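Local coordinates for phosphoribosylaminoimidazole carboxylase (Treponema denticola, PDB 5C5D), which catalyses the reversible carboxylation of 5-aminoimidazole ribonucleotide by carbon dioxide to give 4-carboxy-5-aminoimidazole ribonucleotide in purine biosynthesis, at residues 43-46 / 47-51; 51-54 / 55-58. The protein carries 1 engineered substitution. All coordinates share one frame; numbering follows the deposited sequence.

Contact 1: 43-46 / 47-51; sequences AEHV and VSMLK
His-45 and Met-49 meet one turn apart on the first two turns of the alpha helix 43-54, which follows strand 31-36 in the alpha/beta fold of this class II AIR carboxylase. Four i to i+4 backbone bonds tie 43-46 to 47-51. Val-47 N donates to Ala-43 O at 2.8 Å and Leu-50 N to Val-46 O at 2.9 Å, both arriving nearly in line with the carbonyl. Ser-48 N and Met-49 N reach Glu-44 O and His-45 O from somewhat off the carbonyl plane, tilted by 28° in the case of Ser-48.

Glu-44 O has a second partner, a water that donates to it at 2.8 Å. Ser-48 is modelled in two conformers; in the one described here OG sits anti to the carbonyl carbon (chi1 -76°), and the same water is hydrogen-bonded to it on the exposed face.

The imidazole NE2 is satisfied by a partner outside the helix, Ile-36 O, at the end of strand 31-36. The ring's CG is anti to the backbone N (chi1 157°), which swings the ring forward along the helix toward Met-49; Asp-154 of a second subunit packs on both residues.

On the buried side Val-46 and Leu-50 lie next to each other and point the same way, facing helix 72-79, where Phe-75 touches Val-46 and Phe-79 touches Leu-50. Val-46 is also about 6 Å, side chain to side chain, from Asp-38, an engineered residue at a substrate-binding position. Between the two aliphatic side chains the nearest atoms are Val-46 CG1 and Leu-50 CD1, 4.0 Å apart, while the methyl CE of Met-49 approaches His-45 NE2 obliquely to 3.5 Å.

Contact 2: 51-54 / 55-58; sequences KEYE and ALDR
Leu-56 folds back against Tyr-53, and this is the close-packed half of the contact. The two side chains run alongside each other in the same direction, and CD1 of Leu-56 comes to the ring edge, near its plane, 4.0 Å from Tyr-53 CD1. With CG of Leu-56 anti to its own carbonyl carbon (chi1 -54°), the branch point lies by the carbonyls of Glu-52 and Tyr-53, CG being 3.4 Å from Tyr-53 O. Both side chains rest on Leu-4 of strand 4-9, and the phenol reaches farther to a hydrogen bond with Arg-35.

The backbone here is the C-terminal end of helix 43-54, where the chain leaves it for the loop leading to strand 60-65. The regular bonding frays accordingly. Ala-55 N still donates to Lys-51 O, but at 3.3 Å and with an N-H...O angle of only 138°, and it makes a weak second bond to Glu-52 O. Leu-56 N then steps back to the i to i+3 partner, Tyr-53 O, at 3.1 Å; it approaches from above the carbonyl plane, 58° out of it. Glu-54 turns away from 55-58, its chain bent at chi2, yet its carboxylate is held by a salt bridge with Lys-81 and a hydrogen bond with Tyr-62.

The solvent side is looser. The side chains of Lys-51 and Glu-52 stay well clear of 55-58, and Ala-55 lies exposed, its CB 3.5 Å from Lys-51 O. Past Leu-56 the chain makes an inverse gamma turn centred on the exposed Asp-57, beyond which the Arg-58 guanidinium forms a salt bridge with Glu-31.

Both contacts belong to one helix, 43-54, and follow each other along the chain, about 12 Å apart centre to centre. Lys-51 is common to the two: contact 1 ends on it and contact 2 begins there. Contact 1 occupies the start of the helix, just after the segment carrying the substrate-binding positions Asp-38, which is engineered here, and Lys-41. Contact 2 closes the helix and leads toward strand 60-65, away from those sites. The helix thus forms the connection of a beta-alpha-beta crossover from strand 31-36, at the border of the chain's parallel sheet, to strand 60-65, passing over strand 4-9. Its beginning also meets a second subunit, whereas no other chain of the assembly touches contact 2.

Contact 1: 43-46 / 47-51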
ATOM      1  N   ALA D  43     -25.234 -18.558 -10.955  1.00 30.63           N
ATOM      2  CA  ALA D  43     -24.270 -19.534 -11.480  1.00 33.97           C
ATOM      3  C   ALA D  43     -24.869 -20.404 -12.559  1.00 34.03           C
ATOM      4  O   ALA D  43     -24.270 -20.591 -13.625  1.00 33.49           O
ATOM      5  CB  ALA D  43     -23.740 -20.405 -10.364  1.00 36.87           C
ATOM      6  N   GLU D  44     -26.046 -20.961 -12.286  1.00 34.61           N
ATOM      7  CA  GLU D  44     -26.696 -21.855 -13.239  1.00 38.09           C
ATOM      8  C   GLU D  44     -26.985 -21.150 -14.553  1.00 35.69           C
ATOM      9  O   GLU D  44     -26.857 -21.744 -15.625  1.00 32.26           O
ATOM     10  CB  GLU D  44     -27.998 -22.411 -12.668  1.00 48.22           C
ATOM     11  CG  GLU D  44     -27.816 -23.443 -11.584  1.00 62.99           C
ATOM     12  CD  GLU D  44     -29.144 -24.040 -11.126  1.00 76.46           C
ATOM     13  OE1 GLU D  44     -30.094 -23.266 -10.870  1.00 82.55           O
ATOM     14  OE2 GLU D  44     -29.239 -25.284 -11.036  1.00 82.08           O
ATOM     15  N   HIS D  45     -27.381 -19.881 -14.457  1.00 32.00           N
ATOM     16  CA  HIS D  45     -27.633 -19.067 -15.635  1.00 28.72           C
ATOM     17  C   HIS D  45     -26.330 -18.885 -16.437  1.00 27.22           C
ATOM     18  O   HIS D  45     -26.329 -19.001 -17.668  1.00 28.01           O
ATOM     19  CB  HIS D  45     -28.235 -17.726 -15.198  1.00 31.10           C
ATOM     20  CG  HIS D  45     -28.056 -16.602 -16.171  1.00 30.89           C
ATOM     21  ND1 HIS D  45     -28.833 -16.465 -17.304  1.00 29.70           N
ATOM     22  CD2 HIS D  45     -27.249 -15.514 -16.136  1.00 30.54           C
ATOM     23  CE1 HIS D  45     -28.485 -15.360 -17.941  1.00 30.09           C
ATOM     24  NE2 HIS D  45     -27.528 -14.763 -17.253  1.00 31.16           N
ATOM     25  N   VAL D  46     -25.229 -18.641 -15.733  1.00 27.01           N
ATOM     26  CA  VAL D  46     -23.930 -18.443 -16.387  1.00 21.91           C
ATOM     27  C   VAL D  46     -23.514 -19.762 -17.046  1.00 25.10           C
ATOM     28  O   VAL D  46     -23.111 -19.772 -18.199  1.00 25.66           O
ATOM     29  CB  VAL D  46     -22.852 -17.954 -15.412  1.00 23.49           C
ATOM     30  CG1 VAL D  46     -21.491 -18.007 -16.045  1.00 22.24           C
ATOM     31  CG2 VAL D  46     -23.103 -16.503 -14.997  1.00 24.66           C
ATOM     32  N   VAL D  47     -23.636 -20.872 -16.331  1.00 26.41           N
ATOM     33  CA  VAL D  47     -23.291 -22.184 -16.902  1.00 26.86           C
ATOM     34  C   VAL D  47     -24.111 -22.478 -18.149  1.00 25.03           C
ATOM     35  O   VAL D  47     -23.586 -22.941 -19.158  1.00 24.98           O
ATOM     36  CB  VAL D  47     -23.484 -23.304 -15.870  1.00 29.29           C
ATOM     37  CG1 VAL D  47     -23.446 -24.701 -16.536  1.00 31.89           C
ATOM     38  CG2 VAL D  47     -22.415 -23.206 -14.826  1.00 32.01           C
ATOM     39  N   SER D  48     -25.413 -22.227 -18.088  1.00 26.34           N
ATOM     40  CA  SER D  48     -26.279 -22.501 -19.220  0.62 28.78           C
ATOM     41  C   SER D  48     -25.835 -21.710 -20.446  1.00 27.90           C
ATOM     42  O   SER D  48     -25.773 -22.247 -21.559  1.00 28.40           O
ATOM     43  CB  SER D  48     -27.730 -22.187 -18.857  0.62 31.59           C
ATOM     44  OG  SER D  48     -28.225 -23.213 -18.028  0.62 34.19           O
ATOM     45  N   MET D  49     -25.504 -20.445 -20.231  1.00 25.41           N
ATOM     46  CA  MET D  49     -25.025 -19.565 -21.286  1.00 24.86           C
ATOM     47  C   MET D  49     -23.708 -20.049 -21.860  1.00 22.17           C
ATOM     48  O   MET D  49     -23.538 -20.097 -23.083  1.00 23.65           O
ATOM     49  CB  MET D  49     -24.842 -18.159 -20.734  1.00 28.26           C
ATOM     50  CG  MET D  49     -24.432 -17.152 -21.735  1.00 27.69           C
ATOM     51  SD  MET D  49     -23.893 -15.712 -20.806  1.00 31.86           S
ATOM     52  CE  MET D  49     -25.435 -15.317 -19.991  1.00 20.99           C
ATOM     53  N   LEU D  50     -22.788 -20.405 -20.978  1.00 23.03           N
ATOM     54  CA  LEU D  50     -21.480 -20.869 -21.434  1.00 20.95           C
ATOM     55  C   LEU D  50     -21.630 -22.164 -22.243  1.00 22.30           C
ATOM     56  O   LEU D  50     -20.913 -22.348 -23.238  1.00 24.21           O
ATOM     57  CB  LEU D  50     -20.525 -21.090 -20.274  1.00 19.93           C
ATOM     58  CG  LEU D  50     -20.136 -19.859 -19.466  1.00 20.59           C
ATOM     59  CD1 LEU D  50     -19.154 -20.233 -18.370  1.00 22.27           C
ATOM     60  CD2 LEU D  50     -19.526 -18.778 -20.358  1.00 22.41           C
ATOM     61  N   LYS D  51     -22.542 -23.055 -21.853  1.00 23.00           N
ATOM     62  CA  LYS D  51     -22.701 -24.304 -22.613  1.00 23.87           C
ATOM     63  C   LYS D  51     -23.151 -24.013 -24.042  1.00 28.26           C
ATOM     64  O   LYS D  51     -22.736 -24.686 -24.991  1.00 27.24           O
ATOM     65  CB  LYS D  51     -23.682 -25.259 -21.932  1.00 27.83           C
ATOM     66  CG  LYS D  51     -23.095 -25.916 -20.700  1.00 33.27           C
ATOM     67  CD  LYS D  51     -24.052 -26.939 -20.091  1.00 38.10           C
ATOM     68  CE  LYS D  51     -23.487 -27.549 -18.818  1.00 41.76           C
ATOM     69  NZ  LYS D  51     -24.519 -28.404 -18.143  1.00 47.49           N
TER
HETATM   70  O   HOH W   1     -27.046 -24.545 -15.915  1.00 44.60           O

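Contact 2: 51-54 / 55-58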
ATOM      1  N   LYS D  51     -22.542 -23.055 -21.853  1.00 23.00           N
ATOM      2  CA  LYS D  51     -22.701 -24.304 -22.613  1.00 23.87           C
ATOM      3  C   LYS D  51     -23.151 -24.013 -24.042  1.00 28.26           C
ATOM      4  O   LYS D  51     -22.736 -24.686 -24.991  1.00 27.24           O
ATOM      5  CB  LYS D  51     -23.682 -25.259 -21.932  1.00 27.83           C
ATOM      6  CG  LYS D  51     -23.095 -25.916 -20.700  1.00 33.27           C
ATOM      7  CD  LYS D  51     -24.052 -26.939 -20.091  1.00 38.10           C
ATOM      8  CE  LYS D  51     -23.487 -27.549 -18.818  1.00 41.76           C
ATOM      9  NZ  LYS D  51     -24.519 -28.404 -18.143  1.00 47.49           N
ATOM     10  N   GLU D  52     -24.014 -23.018 -24.201  1.00 25.84           N
ATOM     11  CA  GLU D  52     -24.487 -22.655 -25.533  1.00 26.85           C
ATOM     12  C   GLU D  52     -23.335 -22.130 -26.411  1.00 23.88           C
ATOM     13  O   GLU D  52     -23.186 -22.573 -27.557  1.00 26.95           O
ATOM     14  CB  GLU D  52     -25.598 -21.607 -25.446  1.00 28.17           C
ATOM     15  CG  GLU D  52     -26.909 -22.166 -24.903  1.00 34.85           C
ATOM     16  CD  GLU D  52     -27.879 -21.092 -24.446  1.00 45.80           C
ATOM     17  OE1 GLU D  52     -27.553 -19.892 -24.548  1.00 49.25           O
ATOM     18  OE2 GLU D  52     -28.976 -21.456 -23.980  1.00 49.29           O
ATOM     19  N   TYR D  53     -22.516 -21.219 -25.884  1.00 23.53           N
ATOM     20  CA  TYR D  53     -21.399 -20.657 -26.666  1.00 22.43           C
ATOM     21  C   TYR D  53     -20.322 -21.717 -26.923  1.00 24.23           C
ATOM     22  O   TYR D  53     -19.743 -21.777 -28.012  1.00 22.73           O
ATOM     23  CB  TYR D  53     -20.767 -19.433 -25.976  1.00 22.99           C
ATOM     24  CG  TYR D  53     -21.685 -18.225 -26.040  1.00 22.59           C
ATOM     25  CD1 TYR D  53     -21.993 -17.634 -27.259  1.00 25.75           C
ATOM     26  CD2 TYR D  53     -22.227 -17.694 -24.893  1.00 21.15           C
ATOM     27  CE1 TYR D  53     -22.830 -16.528 -27.329  1.00 28.84           C
ATOM     28  CE2 TYR D  53     -23.056 -16.567 -24.941  1.00 21.14           C
ATOM     29  CZ  TYR D  53     -23.358 -16.007 -26.161  1.00 25.98           C
ATOM     30  OH  TYR D  53     -24.189 -14.920 -26.219  1.00 26.39           O
ATOM     31  N   GLU D  54     -20.092 -22.579 -25.946  1.00 21.37           N
ATOM     32  CA  GLU D  54     -19.035 -23.598 -26.060  1.00 19.93           C
ATOM     33  C   GLU D  54     -19.305 -24.629 -27.155  1.00 23.78           C
ATOM     34  O   GLU D  54     -18.363 -25.213 -27.723  1.00 23.73           O
ATOM     35  CB  GLU D  54     -18.839 -24.296 -24.715  1.00 20.71           C
ATOM     36  CG  GLU D  54     -17.997 -23.495 -23.732  1.00 20.84           C
ATOM     37  CD  GLU D  54     -16.567 -23.371 -24.172  1.00 22.22           C
ATOM     38  OE1 GLU D  54     -15.799 -24.344 -23.971  1.00 22.24           O
ATOM     39  OE2 GLU D  54     -16.214 -22.307 -24.734  1.00 21.44           O
ATOM     40  N   ALA D  55     -20.582 -24.853 -27.441  1.00 23.13           N
ATOM     41  CA  ALA D  55     -21.030 -25.792 -28.455  1.00 25.88           C
ATOM     42  C   ALA D  55     -20.843 -25.254 -29.888  1.00 25.89           C
ATOM     43  O   ALA D  55     -20.971 -25.995 -30.868  1.00 29.96           O
ATOM     44  CB  ALA D  55     -22.482 -26.137 -28.197  1.00 27.38           C
ATOM     45  N   LEU D  56     -20.514 -23.973 -30.026  1.00 22.95           N
ATOM     46  CA  LEU D  56     -20.320 -23.412 -31.367  1.00 25.93           C
ATOM     47  C   LEU D  56     -18.949 -23.796 -31.954  1.00 24.00           C
ATOM     48  O   LEU D  56     -17.915 -23.597 -31.328  1.00 25.30           O
ATOM     49  CB  LEU D  56     -20.455 -21.888 -31.330  1.00 24.16           C
ATOM     50  CG  LEU D  56     -21.748 -21.331 -30.710  1.00 22.71           C
ATOM     51  CD1 LEU D  56     -21.665 -19.824 -30.642  1.00 25.80           C
ATOM     52  CD2 LEU D  56     -22.995 -21.735 -31.458  1.00 29.04           C
ATOM     53  N   ASP D  57     -18.957 -24.335 -33.166  1.00 23.35           N
ATOM     54  CA  ASP D  57     -17.702 -24.654 -33.829  1.00 24.72           C
ATOM     55  C   ASP D  57     -17.144 -23.427 -34.535  1.00 25.79           C
ATOM     56  O   ASP D  57     -17.253 -23.287 -35.755  1.00 29.01           O
ATOM     57  CB  ASP D  57     -17.909 -25.800 -34.819  1.00 28.07           C
ATOM     58  CG  ASP D  57     -16.620 -26.179 -35.580  1.00 29.40           C
ATOM     59  OD1 ASP D  57     -15.494 -25.977 -35.056  1.00 34.59           O
ATOM     60  OD2 ASP D  57     -16.756 -26.686 -36.713  1.00 34.65           O
ATOM     61  N   ARG D  58     -16.547 -22.548 -33.747  1.00 25.04           N
ATOM     62  CA  ARG D  58     -15.845 -21.388 -34.253  1.00 21.18           C
ATOM     63  C   ARG D  58     -14.853 -20.961 -33.191  1.00 20.04           C
ATOM     64  O   ARG D  58     -15.049 -21.256 -32.022  1.00 23.68           O
ATOM     65  CB  ARG D  58     -16.820 -20.262 -34.574  1.00 24.60           C
ATOM     66  CG  ARG D  58     -17.567 -19.741 -33.377  1.00 27.15           C
ATOM     67  CD  ARG D  58     -18.818 -18.959 -33.832  1.00 31.67           C
ATOM     68  NE  ARG D  58     -18.460 -17.687 -34.451  1.00 26.59           N
ATOM     69  CZ  ARG D  58     -19.320 -16.712 -34.755  1.00 30.41           C
ATOM     70  NH1 ARG D  58     -20.621 -16.843 -34.521  1.00 28.20           N
ATOM     71  NH2 ARG D  58     -18.856 -15.577 -35.280  1.00 24.79           N
TER